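Local coordinates for putative neuraminyllactose-binding hemagglutinin homolog (Helicobacter pylori, PDB 3BGH), which is of unproven function but is probably an outer-membrane lipoprotein and flagellar sheath adhesin that binds neuraminyllactose, at residues A[19-24]-A[193-198]; A[44-49]-A[58-63]; A[50-55]-A[104-109]; A[126-131]-A[153-158]. One frame throughout, in Å; residues are numbered along the deposited sequence.

How the contacts relate
Contact 1 pins segment 19-24, the first modelled part of the chain, to helix 186-208 and so closes a loop of 168 residues, within which the other three contacts are nested. Next along the chain, contact 2 closes a short connection of eight residues between strand 38-48 and helix 54-73. Contact 3 starts inside that connection, at 50-55, and ends on strand 98-114, so contacts 2 and 3 cross. Contact 4 follows in series and pairs strand 123-137 with strand 144-161, the outermost within the chain at one edge of the sheet. Ile193 of contact 1 packs on contacts 3 and 4, Met194 on contact 3, while Phe23 meets Phe60 of contact 2. Contacts 2, 3 and 4 also touch the second subunit.

Contact 1: A[19-24]-A[193-198]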
loop_
_atom_site.group_PDB
_atom_site.type_symbol
_atom_site.label_atom_id
_atom_site.label_comp_id
_atom_site.label_asym_id
_atom_site.label_seq_id
_atom_site.Cartn_x
_atom_site.Cartn_y
_atom_site.Cartn_z
ATOM N N VAL A 19 -0.330 22.325 11.170
ATOM C CA VAL A 19 0.825 21.550 10.653
ATOM C C VAL A 19 1.029 21.915 9.192
ATOM O O VAL A 19 0.081 21.941 8.438
ATOM C CB VAL A 19 0.611 20.003 10.842
ATOM C CG1 VAL A 19 1.565 19.186 9.967
ATOM C CG2 VAL A 19 0.772 19.607 12.318
ATOM N N GLU A 20 2.253 22.232 8.793
ATOM C CA GLU A 20 2.528 22.510 7.383
ATOM C C GLU A 20 3.350 21.372 6.792
ATOM O O GLU A 20 3.974 20.603 7.536
ATOM C CB GLU A 20 3.212 23.869 7.194
ATOM C CG GLU A 20 2.285 24.984 6.591
ATOM C CD GLU A 20 1.281 25.566 7.602
ATOM O OE1 GLU A 20 0.135 25.914 7.192
ATOM O OE2 GLU A 20 1.644 25.674 8.805
ATOM N N LEU A 21 3.323 21.230 5.471
ATOM C CA LEU A 21 4.075 20.164 4.842
ATOM C C LEU A 21 5.528 20.314 5.261
ATOM O O LEU A 21 6.007 21.426 5.434
ATOM C CB LEU A 21 3.958 20.236 3.336
ATOM C CG LEU A 21 2.712 19.660 2.682
ATOM C CD1 LEU A 21 2.828 19.830 1.158
ATOM C CD2 LEU A 21 2.541 18.209 3.051
ATOM N N HIS A 22 6.236 19.210 5.457
ATOM C CA HIS A 22 7.642 19.326 5.786
ATOM C C HIS A 22 8.494 18.241 5.176
ATOM O O HIS A 22 9.022 17.384 5.881
ATOM C CB HIS A 22 7.870 19.424 7.290
ATOM C CG HIS A 22 9.207 19.991 7.644
ATOM N ND1 HIS A 22 10.146 19.288 8.372
ATOM C CD2 HIS A 22 9.783 21.179 7.327
ATOM C CE1 HIS A 22 11.233 20.030 8.513
ATOM N NE2 HIS A 22 11.037 21.182 7.891
ATOM N N PHE A 23 8.648 18.306 3.850
ATOM C CA PHE A 23 9.428 17.315 3.134
ATOM C C PHE A 23 10.917 17.723 3.133
ATOM O O PHE A 23 11.491 18.041 2.106
ATOM C CB PHE A 23 8.804 17.049 1.746
ATOM C CG PHE A 23 7.328 16.602 1.806
ATOM C CD1 PHE A 23 6.729 16.214 3.015
ATOM C CD2 PHE A 23 6.548 16.554 0.650
ATOM C CE1 PHE A 23 5.388 15.803 3.065
ATOM C CE2 PHE A 23 5.200 16.123 0.690
ATOM C CZ PHE A 23 4.633 15.748 1.890
ATOM N N HIS A 24 11.526 17.713 4.323
ATOM C CA HIS A 24 12.963 18.051 4.511
ATOM C C HIS A 24 13.537 17.290 5.719
ATOM O O HIS A 24 12.976 17.310 6.819
ATOM C CB HIS A 24 13.179 19.591 4.631
ATOM C CG HIS A 24 14.623 20.024 4.757
ATOM N ND1 HIS A 24 15.193 20.393 5.966
ATOM C CD2 HIS A 24 15.596 20.176 3.826
ATOM C CE1 HIS A 24 16.456 20.736 5.773
ATOM N NE2 HIS A 24 16.727 20.612 4.482
ATOM N N ILE A 193 0.735 12.571 8.301
ATOM C CA ILE A 193 1.081 11.234 7.879
ATOM C C ILE A 193 2.179 11.258 6.830
ATOM O O ILE A 193 3.161 10.506 6.943
ATOM C CB ILE A 193 -0.184 10.462 7.396
ATOM C CG1 ILE A 193 -1.021 10.057 8.626
ATOM C CG2 ILE A 193 0.197 9.270 6.511
ATOM C CD1 ILE A 193 -2.456 9.620 8.337
ATOM N N MET A 194 2.016 12.140 5.836
ATOM C CA MET A 194 2.995 12.320 4.766
ATOM C C MET A 194 4.351 12.812 5.301
ATOM O O MET A 194 5.380 12.345 4.839
ATOM C CB MET A 194 2.504 13.287 3.656
ATOM C CG MET A 194 1.113 13.056 3.104
ATOM S SD MET A 194 1.159 12.964 1.322
ATOM C CE MET A 194 1.802 11.301 1.280
ATOM N N ASN A 195 4.353 13.774 6.227
ATOM C CA ASN A 195 5.607 14.197 6.843
ATOM C C ASN A 195 6.305 13.043 7.513
ATOM O O ASN A 195 7.510 12.931 7.399
ATOM C CB ASN A 195 5.434 15.330 7.869
ATOM C CG ASN A 195 5.074 16.657 7.219
ATOM O OD1 ASN A 195 5.278 16.845 6.021
ATOM N ND2 ASN A 195 4.509 17.563 7.993
ATOM N N GLN A 196 5.555 12.210 8.238
ATOM C CA GLN A 196 6.143 11.069 8.917
ATOM C C GLN A 196 6.634 10.077 7.889
ATOM O O GLN A 196 7.649 9.462 8.093
ATOM C CB GLN A 196 5.149 10.361 9.824
ATOM C CG GLN A 196 4.893 10.972 11.171
ATOM C CD GLN A 196 3.930 10.101 12.006
ATOM O OE1 GLN A 196 2.802 10.514 12.315
ATOM N NE2 GLN A 196 4.369 8.881 12.345
ATOM N N ALA A 197 5.929 9.930 6.769
ATOM C CA ALA A 197 6.415 9.020 5.739
ATOM C C ALA A 197 7.673 9.559 5.057
ATOM O O ALA A 197 8.580 8.788 4.701
ATOM C CB ALA A 197 5.319 8.699 4.702
ATOM N N TYR A 198 7.724 10.873 4.852
ATOM C CA TYR A 198 8.878 11.458 4.193
ATOM C C TYR A 198 10.115 11.269 5.082
ATOM O O TYR A 198 11.140 10.826 4.597
ATOM C CB TYR A 198 8.682 12.949 3.881
ATOM C CG TYR A 198 9.869 13.494 3.102
ATOM C CD1 TYR A 198 9.883 13.491 1.717
ATOM C CD2 TYR A 198 11.004 13.955 3.763
ATOM C CE1 TYR A 198 10.976 13.983 1.018
ATOM C CE2 TYR A 198 12.097 14.439 3.075
ATOM C CZ TYR A 198 12.085 14.443 1.714
ATOM O OH TYR A 198 13.201 14.914 1.042
#
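This is a loop-on-helix contact: segment 19-24, the first modelled part of the chain, lies against helix 186-208, held by one asparagine and by two aromatic rings. Asn195 reads the loop backbone with both ends of its amide. Its ND2 donates to Glu20 O at 3.1 Å, with the acceptor close to the amide plane, while His22 N donates to Asn195 OD1 at 2.6 Å from above the carbonyl plane. The same OD1 lies 3.1 Å from Phe23 CE1, ring and amide planes standing nearly perpendicular (84°).

Phe23 is the centre of an inverse gamma turn, and its backbone and CB sit on one face of the Tyr198 ring. Phe23 CB is 3.8 Å from the Tyr198 ring centroid and 16° off the normal, a CH-pi contact. The two rings are almost parallel but slid apart, their centroids separated by 5.5 Å, so they barely overlap. CZ of Phe23 ends 3.7 Å from Met194 CB. Tyr198 CG is anti to its backbone N (chi1 -176°), which sends the ring out beneath the turn, its OH bonded to Gln67. Phe60 of helix 54-73 packs edge-to-face with both rings, completing an aromatic cluster between the loop before strand 38-48 and two helices.

Contact 2: A[44-49]-A[58-63]; sequences PKIEIN and KEFEKS
Strand 45-48 and helix 58-63 run nearly antiparallel, their axes at 158° and 8.7 Å apart at closest approach, with Pro44 and Glu61 the nearest residues by CA. The single hydrogen bond between them is made by a side chain to the backbone: Ile46 N donates to Glu61 OE2 at 2.8 Å in a nearly straight bond (168°). The amide meets this oxygen on its anti side, slightly out of the carboxylate plane. Glu61 gets there because CG stands beside its own backbone N (chi1 -75°) and the chain beyond is extended, carrying the acid from the helix to the strand. On the way its CG passes 3.3 Å from Pro44 O, and the aliphatic part slides past Ile46 in the opposite direction, Glu61 CG to Ile46 CG1 at 3.8 Å.

These elements open the beta-alpha-beta unit made of strand 38-48, helix 54-73 and strand 78-82, in which the helix covers a face of the sheet. Pro44 contributes its ring, CD lying 3.6 Å from Glu61 O. Ile46 also points at the helix, and its CG1 comes 4.5 Å from Phe60 CD2, a looser apolar touch. Carbonyl oxygens of Pro44 and Ile46 both lie near OE2 without a bond between them; Ile46 O is instead bonded by Gln57. Within the helix, Ser63 OG donates to Glu59 O at 2.7 Å, and this carbonyl also accepts from Ser63 N, the two donors arriving from opposite faces of its plane. Glu47 points away from the helix and bonds Lys50 N of the second subunit, and Asn49 ND2 bonds Glu47 of that subunit.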
loop_
_atom_site.group_PDB
_atom_site.type_symbol
_atom_site.label_atom_id
_atom_site.label_comp_id
_atom_site.label_asym_id
_atom_site.label_seq_id
_atom_site.Cartn_x
_atom_site.Cartn_y
_atom_site.Cartn_z
ATOM N N PRO A 44 11.893 10.098 -8.728
ATOM C CA PRO A 44 11.115 9.037 -8.096
ATOM C C PRO A 44 9.685 9.051 -8.611
ATOM O O PRO A 44 9.109 10.125 -8.792
ATOM C CB PRO A 44 11.121 9.422 -6.607
ATOM C CG PRO A 44 12.255 10.315 -6.432
ATOM C CD PRO A 44 12.278 11.109 -7.735
ATOM N N LYS A 45 9.150 7.871 -8.885
ATOM C CA LYS A 45 7.750 7.682 -9.264
ATOM C C LYS A 45 6.942 7.157 -8.074
ATOM O O LYS A 45 7.030 5.968 -7.764
ATOM C CB LYS A 45 7.674 6.660 -10.396
ATOM C CG LYS A 45 7.565 7.257 -11.765
ATOM C CD LYS A 45 8.906 7.723 -12.322
ATOM C CE LYS A 45 8.719 8.494 -13.664
ATOM N NZ LYS A 45 9.842 9.465 -13.877
ATOM N N ILE A 46 6.206 8.036 -7.389
ATOM C CA ILE A 46 5.397 7.655 -6.232
ATOM C C ILE A 46 3.921 7.951 -6.499
ATOM O O ILE A 46 3.510 9.097 -6.496
ATOM C CB ILE A 46 5.802 8.409 -4.918
ATOM C CG1 ILE A 46 7.332 8.546 -4.728
ATOM C CG2 ILE A 46 5.131 7.798 -3.691
ATOM C CD1 ILE A 46 8.099 7.269 -4.486
ATOM N N GLU A 47 3.136 6.912 -6.736
ATOM C CA GLU A 47 1.693 7.022 -6.917
ATOM C C GLU A 47 0.996 7.340 -5.589
ATOM O O GLU A 47 1.555 7.114 -4.524
ATOM C CB GLU A 47 1.149 5.714 -7.485
ATOM C CG GLU A 47 1.732 5.339 -8.836
ATOM C CD GLU A 47 1.007 4.171 -9.469
ATOM O OE1 GLU A 47 -0.242 4.281 -9.645
ATOM O OE2 GLU A 47 1.675 3.141 -9.791
ATOM N N ILE A 48 -0.215 7.880 -5.648
ATOM C CA ILE A 48 -0.928 8.317 -4.444
ATOM C C ILE A 48 -2.360 7.891 -4.648
ATOM O O ILE A 48 -2.729 7.609 -5.777
ATOM C CB ILE A 48 -0.881 9.839 -4.226
ATOM C CG1 ILE A 48 -1.188 10.588 -5.536
ATOM C CG2 ILE A 48 0.472 10.285 -3.656
ATOM C CD1 ILE A 48 -1.762 11.898 -5.312
ATOM N N ASN A 49 -3.154 7.796 -3.581
ATOM C CA ASN A 49 -4.580 7.516 -3.741
ATOM C C ASN A 49 -5.402 8.823 -3.730
ATOM O O ASN A 49 -4.843 9.904 -3.564
ATOM C CB ASN A 49 -5.071 6.523 -2.677
ATOM C CG ASN A 49 -5.244 7.160 -1.310
ATOM O OD1 ASN A 49 -4.398 7.909 -0.856
ATOM N ND2 ASN A 49 -6.329 6.839 -0.645
ATOM N N LYS A 58 3.866 15.549 -5.996
ATOM C CA LYS A 58 4.938 16.264 -6.696
ATOM C C LYS A 58 6.024 16.778 -5.736
ATOM O O LYS A 58 7.209 16.601 -5.969
ATOM C CB LYS A 58 4.367 17.417 -7.532
ATOM C CG LYS A 58 3.867 16.982 -8.906
ATOM C CD LYS A 58 2.559 17.729 -9.333
ATOM C CE LYS A 58 2.088 17.286 -10.732
ATOM N NZ LYS A 58 0.674 17.741 -11.115
ATOM N N GLU A 59 5.603 17.389 -4.643
ATOM C CA GLU A 59 6.520 17.994 -3.717
ATOM C C GLU A 59 7.267 16.923 -2.887
ATOM O O GLU A 59 8.456 17.071 -2.577
ATOM C CB GLU A 59 5.735 19.005 -2.897
ATOM C CG GLU A 59 6.057 19.112 -1.458
ATOM C CD GLU A 59 6.820 20.347 -1.127
ATOM O OE1 GLU A 59 7.743 20.701 -1.911
ATOM O OE2 GLU A 59 6.514 20.948 -0.062
ATOM N N PHE A 60 6.562 15.843 -2.552
ATOM C CA PHE A 60 7.163 14.627 -2.004
ATOM C C PHE A 60 8.193 14.003 -2.978
ATOM O O PHE A 60 9.285 13.630 -2.557
ATOM C CB PHE A 60 6.046 13.623 -1.647
ATOM C CG PHE A 60 6.475 12.489 -0.773
ATOM C CD1 PHE A 60 6.095 12.441 0.574
ATOM C CD2 PHE A 60 7.196 11.426 -1.290
ATOM C CE1 PHE A 60 6.466 11.359 1.390
ATOM C CE2 PHE A 60 7.565 10.359 -0.473
ATOM C CZ PHE A 60 7.199 10.314 0.858
ATOM N N GLU A 61 7.860 13.874 -4.254
ATOM C CA GLU A 61 8.836 13.358 -5.240
ATOM C C GLU A 61 10.010 14.311 -5.499
ATOM O O GLU A 61 11.124 13.849 -5.746
ATOM C CB GLU A 61 8.196 13.071 -6.590
ATOM C CG GLU A 61 7.370 11.835 -6.642
ATOM C CD GLU A 61 6.454 11.792 -7.873
ATOM O OE1 GLU A 61 6.337 12.794 -8.607
ATOM O OE2 GLU A 61 5.849 10.744 -8.108
ATOM N N LYS A 62 9.754 15.622 -5.476
ATOM C CA LYS A 62 10.779 16.625 -5.770
ATOM C C LYS A 62 11.745 16.711 -4.611
ATOM O O LYS A 62 12.945 16.750 -4.818
ATOM C CB LYS A 62 10.169 18.015 -6.098
ATOM C CG LYS A 62 11.030 19.274 -5.651
ATOM C CD LYS A 62 10.478 20.648 -6.164
ATOM C CE LYS A 62 10.785 21.837 -5.206
ATOM N NZ LYS A 62 9.925 21.793 -3.944
ATOM N N SER A 63 11.237 16.727 -3.387
ATOM C CA SER A 63 12.117 16.821 -2.239
ATOM C C SER A 63 13.092 15.650 -2.099
ATOM O O SER A 63 14.247 15.865 -1.756
ATOM C CB SER A 63 11.321 17.031 -0.972
ATOM O OG SER A 63 10.513 18.173 -1.148
#

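Contact 3: A[50-55]-A[104-109]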
loop_
_atom_site.group_PDB
_atom_site.type_symbol
_atom_site.label_atom_id
_atom_site.label_comp_id
_atom_site.label_asym_id
_atom_site.label_seq_id
_atom_site.Cartn_x
_atom_site.Cartn_y
_atom_site.Cartn_z
ATOM N N LYS A 50 -6.722 8.723 -3.896
ATOM C CA LYS A 50 -7.574 9.888 -4.254
ATOM C C LYS A 50 -7.672 11.006 -3.197
ATOM O O LYS A 50 -8.004 12.156 -3.483
ATOM C CB LYS A 50 -8.971 9.393 -4.641
ATOM C CG LYS A 50 -9.906 9.022 -3.499
ATOM C CD LYS A 50 -11.242 8.567 -4.077
ATOM C CE LYS A 50 -12.222 8.114 -2.979
ATOM N NZ LYS A 50 -13.510 7.472 -3.535
ATOM N N VAL A 51 -7.347 10.642 -1.972
ATOM C CA VAL A 51 -7.461 11.492 -0.798
ATOM C C VAL A 51 -6.330 12.541 -0.729
ATOM O O VAL A 51 -6.494 13.602 -0.101
ATOM C CB VAL A 51 -7.537 10.533 0.404
ATOM C CG1 VAL A 51 -6.602 10.897 1.537
ATOM C CG2 VAL A 51 -9.006 10.347 0.831
ATOM N N ILE A 52 -5.220 12.249 -1.411
ATOM C CA ILE A 52 -3.984 13.060 -1.391
ATOM C C ILE A 52 -3.865 14.037 -2.611
ATOM O O ILE A 52 -3.912 13.604 -3.743
ATOM C CB ILE A 52 -2.707 12.144 -1.335
ATOM C CG1 ILE A 52 -2.715 11.276 -0.082
ATOM C CG2 ILE A 52 -1.423 12.972 -1.398
ATOM C CD1 ILE A 52 -1.653 10.131 -0.045
ATOM N N PRO A 53 -3.730 15.344 -2.373
ATOM C CA PRO A 53 -3.571 16.297 -3.491
ATOM C C PRO A 53 -2.345 15.992 -4.351
ATOM O O PRO A 53 -1.285 15.687 -3.821
ATOM C CB PRO A 53 -3.402 17.660 -2.797
ATOM C CG PRO A 53 -4.057 17.435 -1.379
ATOM C CD PRO A 53 -3.767 16.002 -1.051
ATOM N N GLU A 54 -2.505 16.075 -5.664
ATOM C CA GLU A 54 -1.403 15.899 -6.619
ATOM C C GLU A 54 -0.179 16.736 -6.301
ATOM O O GLU A 54 0.957 16.305 -6.562
ATOM C CB GLU A 54 -1.859 16.235 -8.033
ATOM C CG GLU A 54 -2.709 15.154 -8.724
ATOM C CD GLU A 54 -3.017 15.517 -10.166
ATOM O OE1 GLU A 54 -2.936 14.612 -11.043
ATOM O OE2 GLU A 54 -3.307 16.730 -10.436
ATOM N N SER A 55 -0.377 17.924 -5.744
ATOM C CA SER A 55 0.774 18.747 -5.430
ATOM C C SER A 55 1.647 18.140 -4.326
ATOM O O SER A 55 2.870 18.371 -4.315
ATOM C CB SER A 55 0.328 20.123 -5.029
ATOM O OG SER A 55 -0.477 20.057 -3.861
ATOM N N GLY A 104 7.016 3.334 -6.187
ATOM C CA GLY A 104 6.115 2.946 -5.114
ATOM C C GLY A 104 4.813 3.715 -5.032
ATOM O O GLY A 104 4.331 4.268 -6.025
ATOM N N ASN A 105 4.224 3.720 -3.840
ATOM C CA ASN A 105 2.959 4.396 -3.625
ATOM C C ASN A 105 2.727 4.613 -2.190
ATOM O O ASN A 105 3.267 3.892 -1.329
ATOM C CB ASN A 105 1.759 3.572 -4.189
ATOM C CG ASN A 105 1.352 2.451 -3.263
ATOM O OD1 ASN A 105 1.992 1.386 -3.243
ATOM N ND2 ASN A 105 0.318 2.687 -2.459
ATOM N N VAL A 106 1.904 5.611 -1.922
ATOM C CA VAL A 106 1.424 5.870 -0.582
ATOM C C VAL A 106 -0.051 6.210 -0.672
ATOM O O VAL A 106 -0.478 6.945 -1.558
ATOM C CB VAL A 106 2.270 6.934 0.189
ATOM C CG1 VAL A 106 2.245 8.260 -0.496
ATOM C CG2 VAL A 106 1.752 7.098 1.620
ATOM N N ALA A 107 -0.843 5.620 0.211
ATOM C CA ALA A 107 -2.267 5.842 0.220
ATOM C C ALA A 107 -2.682 6.138 1.635
ATOM O O ALA A 107 -2.081 5.644 2.582
ATOM C CB ALA A 107 -2.983 4.633 -0.312
ATOM N N ILE A 108 -3.694 6.980 1.774
ATOM C CA ILE A 108 -4.250 7.269 3.076
ATOM C C ILE A 108 -5.717 6.761 3.158
ATOM O O ILE A 108 -6.552 7.006 2.282
ATOM C CB ILE A 108 -4.027 8.753 3.443
ATOM C CG1 ILE A 108 -2.536 8.925 3.729
ATOM C CG2 ILE A 108 -4.842 9.163 4.675
ATOM C CD1 ILE A 108 -2.033 10.290 3.759
ATOM N N LEU A 109 -5.971 5.956 4.184
ATOM C CA LEU A 109 -7.308 5.480 4.503
ATOM C C LEU A 109 -7.872 6.353 5.601
ATOM O O LEU A 109 -7.181 6.738 6.533
ATOM C CB LEU A 109 -7.252 4.043 4.971
ATOM C CG LEU A 109 -7.073 2.957 3.912
ATOM C CD1 LEU A 109 -5.724 3.024 3.196
ATOM C CD2 LEU A 109 -7.225 1.643 4.596
#
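Val51 and Ile52, in the loop that leads into helix 54-73, press their branched side chains against Ile108 and Val106 of strand 98-114. The side chains that meet are all apolar, though methyls also rest on backbone carbonyls. Ile108 is the central bump, because its CB points toward the loop and its base and tip meet different residues. At its base Val51 CG1 comes down beside the branch point, 3.9 Å from Ile108 CB and 4.0 Å from Ile108 CG2. At its tip, Ile108 CD1 meets Ile52 CD1 at 3.8 Å. Both pairs cross at about a right angle, so each touches over a short length.

Ile52 reaches further along the strand. Its CG1 stands beside the backbone N (chi1 -60°) with CD1 extended beyond it (chi2 169°), which lays the terminal methyl in the hollow between Ile108 and Val106. There Ile52 CD1 is 3.7 Å from Val106 O and 4.3 Å from Val106 CG1, and it has Ala107 CA at a similar range. Ala107, between them on the strand, is turned otherwise: it points its CB away from the loop and packs on Asn105 of the second subunit.

Helix 186-208 closes over the same apolar patch, with Met194 packing on Ile52 and Val106, Ile193 on Ile108, and Ile190 on Val51. Nearby, Asn49 OD1 accepts from Ile108 N, tying the start of the loop to strand 98-114. Pro53 then takes the N-cap position of helix 54-73. Together these features describe a strand-to-helix connection within a beta-alpha-beta unit, folded onto the helix-covered face of a mixed beta sheet.

Contact 4: A[126-131]-A[153-158]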
loop_
_atom_site.group_PDB
_atom_site.type_symbol
_atom_site.label_atom_id
_atom_site.label_comp_id
_atom_site.label_asym_id
_atom_site.label_seq_id
_atom_site.Cartn_x
_atom_site.Cartn_y
_atom_site.Cartn_z
ATOM N N ASP A 126 -6.921 8.505 10.714
ATOM C CA ASP A 126 -6.553 8.187 9.358
ATOM C C ASP A 126 -5.247 7.382 9.419
ATOM O O ASP A 126 -4.481 7.524 10.368
ATOM C CB ASP A 126 -6.366 9.465 8.542
ATOM C CG ASP A 126 -7.683 10.114 8.161
ATOM O OD1 ASP A 126 -8.748 9.464 8.346
ATOM O OD2 ASP A 126 -7.658 11.288 7.688
ATOM N N MET A 127 -4.999 6.541 8.422
ATOM C CA MET A 127 -3.857 5.638 8.451
ATOM C C MET A 127 -3.366 5.365 7.047
ATOM O O MET A 127 -4.171 5.141 6.143
ATOM C CB MET A 127 -4.233 4.299 9.130
ATOM C CG MET A 127 -3.029 3.317 9.374
ATOM S SD MET A 127 -3.454 1.702 10.163
ATOM C CE MET A 127 -4.309 0.978 8.823
ATOM N N SER A 128 -2.052 5.331 6.877
ATOM C CA SER A 128 -1.478 5.062 5.587
ATOM C C SER A 128 -1.271 3.582 5.258
ATOM O O SER A 128 -1.203 2.700 6.136
ATOM C CB SER A 128 -0.122 5.702 5.540
ATOM O OG SER A 128 0.716 4.891 6.337
ATOM N N SER A 129 -1.089 3.336 3.968
ATOM C CA SER A 129 -0.528 2.090 3.468
ATOM C C SER A 129 0.430 2.499 2.356
ATOM O O SER A 129 0.509 3.679 1.998
ATOM C CB SER A 129 -1.637 1.185 2.927
ATOM O OG SER A 129 -2.112 1.676 1.689
ATOM N N GLY A 130 1.133 1.537 1.795
ATOM C CA GLY A 130 2.053 1.778 0.716
ATOM C C GLY A 130 3.448 1.298 1.044
ATOM O O GLY A 130 3.694 0.744 2.074
ATOM N N TYR A 131 4.370 1.549 0.146
ATOM C CA TYR A 131 5.618 0.884 0.168
ATOM C C TYR A 131 6.496 1.510 -0.942
ATOM O O TYR A 131 6.042 1.726 -2.062
ATOM C CB TYR A 131 5.384 -0.633 -0.058
ATOM C CG TYR A 131 6.625 -1.471 0.056
ATOM C CD1 TYR A 131 6.948 -2.133 1.240
ATOM C CD2 TYR A 131 7.499 -1.601 -1.030
ATOM C CE1 TYR A 131 8.127 -2.904 1.355
ATOM C CE2 TYR A 131 8.680 -2.391 -0.935
ATOM C CZ TYR A 131 8.963 -3.036 0.247
ATOM O OH TYR A 131 10.113 -3.774 0.308
ATOM N N SER A 153 3.522 1.940 5.463
ATOM C CA SER A 153 2.162 1.718 5.950
ATOM C C SER A 153 2.040 1.809 7.480
ATOM O O SER A 153 3.042 1.882 8.190
ATOM C CB SER A 153 1.678 0.380 5.456
ATOM O OG SER A 153 2.268 -0.652 6.218
ATOM N N LYS A 154 0.807 1.800 7.981
ATOM C CA LYS A 154 0.512 1.911 9.439
ATOM C C LYS A 154 0.904 3.221 10.125
ATOM O O LYS A 154 0.917 3.303 11.359
ATOM C CB LYS A 154 1.051 0.706 10.244
ATOM C CG LYS A 154 0.653 -0.643 9.694
ATOM C CD LYS A 154 -0.704 -1.092 10.160
ATOM C CE LYS A 154 -0.789 -2.651 10.206
ATOM N NZ LYS A 154 -2.110 -3.128 10.725
ATOM N N ILE A 155 1.206 4.249 9.353
ATOM C CA ILE A 155 1.340 5.582 9.918
ATOM C C ILE A 155 -0.018 6.254 10.240
ATOM O O ILE A 155 -0.853 6.435 9.351
ATOM C CB ILE A 155 2.247 6.463 9.034
ATOM C CG1 ILE A 155 3.654 5.812 8.947
ATOM C CG2 ILE A 155 2.348 7.828 9.628
ATOM C CD1 ILE A 155 4.672 6.538 8.105
ATOM N N LYS A 156 -0.224 6.657 11.497
ATOM C CA LYS A 156 -1.563 7.106 11.950
ATOM C C LYS A 156 -1.666 8.570 12.412
ATOM O O LYS A 156 -0.745 9.135 13.025
ATOM C CB LYS A 156 -2.131 6.208 13.080
ATOM C CG LYS A 156 -1.760 4.734 13.071
ATOM C CD LYS A 156 -2.501 3.939 14.200
ATOM C CE LYS A 156 -1.965 2.510 14.385
ATOM N NZ LYS A 156 -3.054 1.500 14.738
ATOM N N ALA A 157 -2.818 9.175 12.130
ATOM C CA ALA A 157 -3.162 10.456 12.699
ATOM C C ALA A 157 -4.557 10.408 13.301
ATOM O O ALA A 157 -5.522 10.012 12.666
ATOM C CB ALA A 157 -3.074 11.528 11.648
ATOM N N VAL A 158 -4.655 10.847 14.542
ATOM C CA VAL A 158 -5.934 10.923 15.213
ATOM C C VAL A 158 -6.717 12.127 14.705
ATOM O O VAL A 158 -6.187 13.238 14.666
ATOM C CB VAL A 158 -5.747 11.029 16.704
ATOM C CG1 VAL A 158 -7.093 11.137 17.385
ATOM C CG2 VAL A 158 -4.992 9.820 17.183
#
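Met127 and Lys154 lie side by side and point the same way, the thioether running along the lysine's aliphatic stem. With chi1 at -173° the Met127 chain leaves opposite its own amide nitrogen and carries SD to within 3.9 Å of Lys154 CD, while its CG rests 3.8 Å from Lys154 CA. Lys156, on the same face as Met127, touches it more loosely through CG, and its NZ forms a salt bridge with Glu114.

Strands 123-137 and 144-161 form a beta hairpin, the axes of the short segments 126-131 and 156-158 at 170°. Asp126 and Ala157 are a hydrogen-bonded antiparallel pair, joined by Asp126 N to Ala157 O at 2.8 Å and Ala157 N to Asp126 O at 2.9 Å; Met127 and Lys156 are the neighbouring non-hydrogen-bonded pair. Before Lys156 the regular pattern is broken, consistent with the bulge or short loop interrupting strand 144-161. Ser128 N still donates to Ile155 O, and Lys154 N donates to Ser128 O from above its carbonyl plane.

Ser128 adds a side-chain bond, Ile155 N to Ser128 OG at 3.1 Å, and the same OG bonds Val152 O. It sits between the backbone N and carbonyl carbon (chi1 74°), facing Ile155 CB at 3.5 Å. Further along, Ser153 CB lies 3.4 Å from Ser129 CA.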